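Local coordinates for MoaD/ThiS family protein (Mycobacterium tuberculosis, PDB 6JBZ) that probably acts as the small ubiquitin-like sulfur-carrier subunit in molybdenum cofactor biosynthesis, at residues Ala9-Thr14 / Leu77-Thr82; Val13-Phe18 / Glu30-Arg35. One frame throughout, in Å; residues are numbered along the deposited sequence.

Interaction 1. Residues Ala9-Thr14 / Leu77-Thr82; sequences AGIQVT and LSAGDT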
# COMPACT_ATOMS: atom_id res chain seq x y z
N ALA B 9 30.31 51.59 -3.19
CA ALA B 9 29.16 51.43 -2.31
C ALA B 9 29.04 49.98 -1.83
O ALA B 9 29.84 49.50 -1.05
CB ALA B 9 27.89 51.91 -3.02
N GLY B 10 28.03 49.28 -2.32
CA GLY B 10 27.87 47.89 -2.05
C GLY B 10 26.85 47.50 -1.04
O GLY B 10 26.54 48.23 -0.14
N ILE B 11 26.36 46.29 -1.20
CA ILE B 11 25.44 45.72 -0.28
C ILE B 11 25.93 44.37 0.12
O ILE B 11 26.68 43.74 -0.56
CB ILE B 11 24.05 45.61 -0.87
CG1 ILE B 11 24.08 44.82 -2.14
CG2 ILE B 11 23.51 46.97 -1.15
CD1 ILE B 11 22.78 44.15 -2.45
N GLN B 12 25.48 43.94 1.27
CA GLN B 12 25.87 42.68 1.82
C GLN B 12 24.64 41.83 1.87
O GLN B 12 23.59 42.29 2.20
CB GLN B 12 26.38 42.92 3.21
CG GLN B 12 27.43 41.93 3.66
CD GLN B 12 27.96 42.29 5.00
OE1 GLN B 12 28.05 43.45 5.33
NE2 GLN B 12 28.31 41.31 5.78
N VAL B 13 24.76 40.58 1.46
CA VAL B 13 23.67 39.65 1.55
C VAL B 13 24.14 38.37 2.21
O VAL B 13 25.29 38.09 2.23
CB VAL B 13 23.06 39.31 0.18
CG1 VAL B 13 22.46 40.51 -0.47
CG2 VAL B 13 24.06 38.62 -0.70
N THR B 14 23.21 37.63 2.77
CA THR B 14 23.52 36.36 3.32
C THR B 14 23.07 35.26 2.41
O THR B 14 21.93 35.19 2.08
CB THR B 14 22.82 36.15 4.65
OG1 THR B 14 23.21 37.17 5.55
CG2 THR B 14 23.22 34.86 5.23
N LEU B 77 18.85 42.51 -5.87
CA LEU B 77 18.91 42.24 -4.45
C LEU B 77 18.90 43.53 -3.64
O LEU B 77 19.25 44.60 -4.15
CB LEU B 77 20.16 41.43 -4.11
CG LEU B 77 20.35 40.08 -4.80
CD1 LEU B 77 21.75 39.59 -4.53
CD2 LEU B 77 19.35 39.10 -4.28
N SER B 78 18.52 43.43 -2.37
CA SER B 78 18.61 44.55 -1.44
C SER B 78 19.49 44.16 -0.28
O SER B 78 19.62 42.98 0.03
CB SER B 78 17.23 44.95 -0.92
OG SER B 78 16.25 44.74 -1.91
N ALA B 79 20.09 45.15 0.37
CA ALA B 79 20.87 44.90 1.56
C ALA B 79 20.04 44.13 2.58
O ALA B 79 18.85 44.40 2.77
CB ALA B 79 21.35 46.21 2.14
N GLY B 80 20.67 43.14 3.22
CA GLY B 80 20.04 42.36 4.25
C GLY B 80 19.30 41.14 3.72
O GLY B 80 18.89 40.29 4.50
N ASP B 81 19.12 41.07 2.41
CA ASP B 81 18.48 39.90 1.79
C ASP B 81 19.13 38.58 2.22
O ASP B 81 20.33 38.53 2.52
CB ASP B 81 18.52 39.99 0.28
CG ASP B 81 17.37 40.78 -0.29
OD1 ASP B 81 16.60 41.36 0.49
OD2 ASP B 81 17.24 40.82 -1.53
N THR B 82 18.32 37.53 2.26
CA THR B 82 18.84 36.19 2.48
C THR B 82 18.49 35.31 1.30
O THR B 82 17.33 35.23 0.90
CB THR B 82 18.30 35.56 3.75
OG1 THR B 82 18.61 36.41 4.86
CG2 THR B 82 18.93 34.19 3.97
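Gly-80 N gives its hydrogen to Gln-12 O at 3.2 Å, and Thr-14 N gives its own to Asp-81 O at 3.0 Å. Both bonds are nearly straight, and they tie strand 11-17 to the turn before strand 82-86. Beyond them Thr-82 CA approaches Thr-14 O at 3.3 Å in a CA-H...O contact, where the two threonines form a parallel bridge. The side chains add an apolar edge. Ile-11 touches with both branches: CG2 lies 4.0 Å from Ala-79 CB, and CD1 reaches Leu-77 CB. Its chi1 of 56° sets CG1 between the backbone N and the carbonyl carbon and leaves CG2 for Ala-79. Val-13 CG1 packs 4.0 Å from Asp-81 CB, with Leu-77 CD1 close by. A type II turn from Ser-78 to Asp-81 shapes this loop, and Gly-80 has the positive phi of its third position. Ser-78 N bonds Asp-81 OD2 from above the carboxylate plane, and Arg-65 forms a salt bridge with the same oxygen. Helix 40-50 packs on Val-13 and Leu-77. The parallel pairing of the first and last strands is characteristic of the ubiquitin-like beta-grasp fold.

Interaction 2. Residues Val13-Phe18 / Glu30-Arg35; sequences VTVRYF and EKVTLR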
# COMPACT_ATOMS: atom_id res chain seq x y z
N VAL B 13 24.76 40.58 1.46
CA VAL B 13 23.67 39.65 1.55
C VAL B 13 24.14 38.37 2.21
O VAL B 13 25.29 38.09 2.23
CB VAL B 13 23.06 39.31 0.18
CG1 VAL B 13 22.46 40.51 -0.47
CG2 VAL B 13 24.06 38.62 -0.70
N THR B 14 23.21 37.63 2.77
CA THR B 14 23.52 36.36 3.32
C THR B 14 23.07 35.26 2.41
O THR B 14 21.93 35.19 2.08
CB THR B 14 22.82 36.15 4.65
OG1 THR B 14 23.21 37.17 5.55
CG2 THR B 14 23.22 34.86 5.23
N VAL B 15 23.99 34.42 1.98
CA VAL B 15 23.68 33.15 1.33
C VAL B 15 23.60 32.06 2.39
O VAL B 15 24.56 31.85 3.14
CB VAL B 15 24.75 32.75 0.27
CG1 VAL B 15 24.44 31.37 -0.30
CG2 VAL B 15 24.84 33.78 -0.83
N ARG B 16 22.47 31.37 2.47
CA ARG B 16 22.38 30.13 3.25
C ARG B 16 22.40 28.92 2.32
O ARG B 16 21.56 28.79 1.43
CB ARG B 16 21.12 30.12 4.10
CG ARG B 16 21.00 31.30 5.01
CD ARG B 16 19.89 31.10 6.01
NE ARG B 16 18.64 30.71 5.37
CZ ARG B 16 17.56 30.30 6.03
NH1 ARG B 16 17.59 30.23 7.36
NH2 ARG B 16 16.46 29.95 5.38
N TYR B 17 23.37 28.03 2.54
CA TYR B 17 23.55 26.84 1.71
C TYR B 17 22.88 25.61 2.32
O TYR B 17 22.83 25.48 3.54
CB TYR B 17 25.02 26.54 1.54
CG TYR B 17 25.82 27.53 0.73
CD1 TYR B 17 25.74 27.54 -0.66
CD2 TYR B 17 26.71 28.41 1.34
CE1 TYR B 17 26.48 28.41 -1.40
CE2 TYR B 17 27.47 29.29 0.60
CZ TYR B 17 27.35 29.29 -0.77
OH TYR B 17 28.10 30.15 -1.54
N PHE B 18 22.42 24.68 1.48
CA PHE B 18 21.85 23.43 2.00
C PHE B 18 22.39 22.20 1.30
O PHE B 18 22.79 22.25 0.13
CB PHE B 18 20.32 23.47 1.91
CG PHE B 18 19.70 24.49 2.82
CD1 PHE B 18 19.47 24.18 4.17
CD2 PHE B 18 19.40 25.77 2.36
CE1 PHE B 18 18.93 25.12 5.02
CE2 PHE B 18 18.87 26.71 3.22
CZ PHE B 18 18.63 26.39 4.54
N GLU B 30 27.23 32.36 4.19
CA GLU B 30 28.28 33.27 3.76
C GLU B 30 27.67 34.66 3.62
O GLU B 30 26.60 34.80 3.03
CB GLU B 30 28.88 32.80 2.44
CG GLU B 30 30.16 33.48 1.96
CD GLU B 30 30.73 32.81 0.70
OE1 GLU B 30 30.05 31.95 0.10
OE2 GLU B 30 31.87 33.13 0.30
N LYS B 31 28.32 35.69 4.18
CA LYS B 31 27.93 37.06 3.86
C LYS B 31 28.68 37.49 2.61
O LYS B 31 29.90 37.44 2.56
CB LYS B 31 28.22 37.99 5.02
CG LYS B 31 27.11 38.06 6.05
CD LYS B 31 27.66 38.41 7.42
CE LYS B 31 26.55 38.58 8.45
NZ LYS B 31 27.11 38.89 9.80
N VAL B 32 27.95 37.90 1.59
CA VAL B 32 28.56 38.26 0.31
C VAL B 32 28.34 39.74 0.01
O VAL B 32 27.23 40.24 0.13
CB VAL B 32 27.99 37.41 -0.84
CG1 VAL B 32 28.75 37.64 -2.15
CG2 VAL B 32 27.99 35.93 -0.46
N THR B 33 29.40 40.46 -0.37
CA THR B 33 29.27 41.87 -0.75
C THR B 33 29.14 42.06 -2.27
O THR B 33 29.95 41.56 -3.04
CB THR B 33 30.46 42.69 -0.25
OG1 THR B 33 30.44 42.74 1.17
CG2 THR B 33 30.39 44.12 -0.80
N LEU B 34 28.12 42.78 -2.69
CA LEU B 34 27.94 43.07 -4.10
C LEU B 34 27.66 44.56 -4.33
O LEU B 34 27.39 45.31 -3.39
CB LEU B 34 26.81 42.23 -4.68
CG LEU B 34 26.73 40.74 -4.36
CD1 LEU B 34 25.61 40.51 -3.39
CD2 LEU B 34 26.51 39.93 -5.62
N ARG B 35 27.72 44.98 -5.59
CA ARG B 35 27.30 46.31 -5.99
C ARG B 35 25.85 46.50 -5.61
O ARG B 35 25.12 45.51 -5.51
CB ARG B 35 27.48 46.49 -7.49
CG ARG B 35 26.41 45.82 -8.32
CD ARG B 35 26.71 45.90 -9.80
NE ARG B 35 25.65 45.29 -10.60
CZ ARG B 35 24.51 45.90 -10.95
NH1 ARG B 35 24.27 47.15 -10.56
NH2 ARG B 35 23.61 45.27 -11.68
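This is the antiparallel pairing of strands 11-17 and 29-34, the N-terminal hairpin-like unit of the beta-grasp sheet, with helix 19-25 in the connection. Four backbone hydrogen bonds join the strands in two hydrogen-bonded pairs. Val-13 and Val-32 exchange both bonds, Val-32 N reaching Val-13 O at 2.7 Å. Val-15 and Glu-30 do the same, Val-15 N meeting Glu-30 O at 2.8 Å. Between them Thr-14 and Lys-31 form a non-hydrogen-bonded pair. Their side chains run alongside each other on the face away from helix 40-50, where Thr-14 OG1 lies 4.0 Å from Lys-31 CG.

The other face carries the apolar packing. Val-13 CG2 meets Leu-34 CD1 at 3.6 Å, the two side chains crossing at about a right angle. Val-15 turns CG2 to Val-32 CG2 at 3.8 Å. Its other methyl, CG1, is anti to the backbone N (chi1 176°) and sits over the centre of the Tyr-17 ring, 3.6 Å above the plane. Leu-43 of helix 40-50 covers Val-32 and Leu-34, and Leu-47 packs on Tyr-17 and Glu-30.

Tyr-17 lies along this face, and its OH donates a hydrogen bond to Glu-30 OE1 at 3.1 Å. The oxygen lies at the ring edge, in its plane, and the hydroxyl meets it nearly along the C-O axis. Ring and carboxylate planes are 41° apart. The extended Glu-30 chain carries the carboxylate out to this position. Its other oxygen, OE2, forms a salt bridge with Arg-50.

OE1 thus ties Glu-30 to Tyr-17 of the partner strand, while OE2 ties it to Arg-50 of helix 40-50. Both partners would be expected to stabilise its negative charge beside the apolar packing.

Overall arrangement
Interactions 1 and 2 both use strand 11-17 and share Val-13 and Thr-14. Their centres are about 8 Å apart, on the same side of the chain's centre. Interaction 2 joins this strand to its near neighbour in sequence, strand 29-34, on one edge. Interaction 1 joins it on the other edge to 77-82, which leads into strand 82-86. Strand 11-17 thus lies inside the sheet, between 29-34 and 82-86, antiparallel to the first and parallel to the second. A probable hydrogen bond from Ile-11 N to Leu-34 O extends the pairing of interaction 2 into 9-14. Interaction 2 pairs the first two strands; interaction 1 brings the chain's beginning beside the strand that leads to its C-terminal tail.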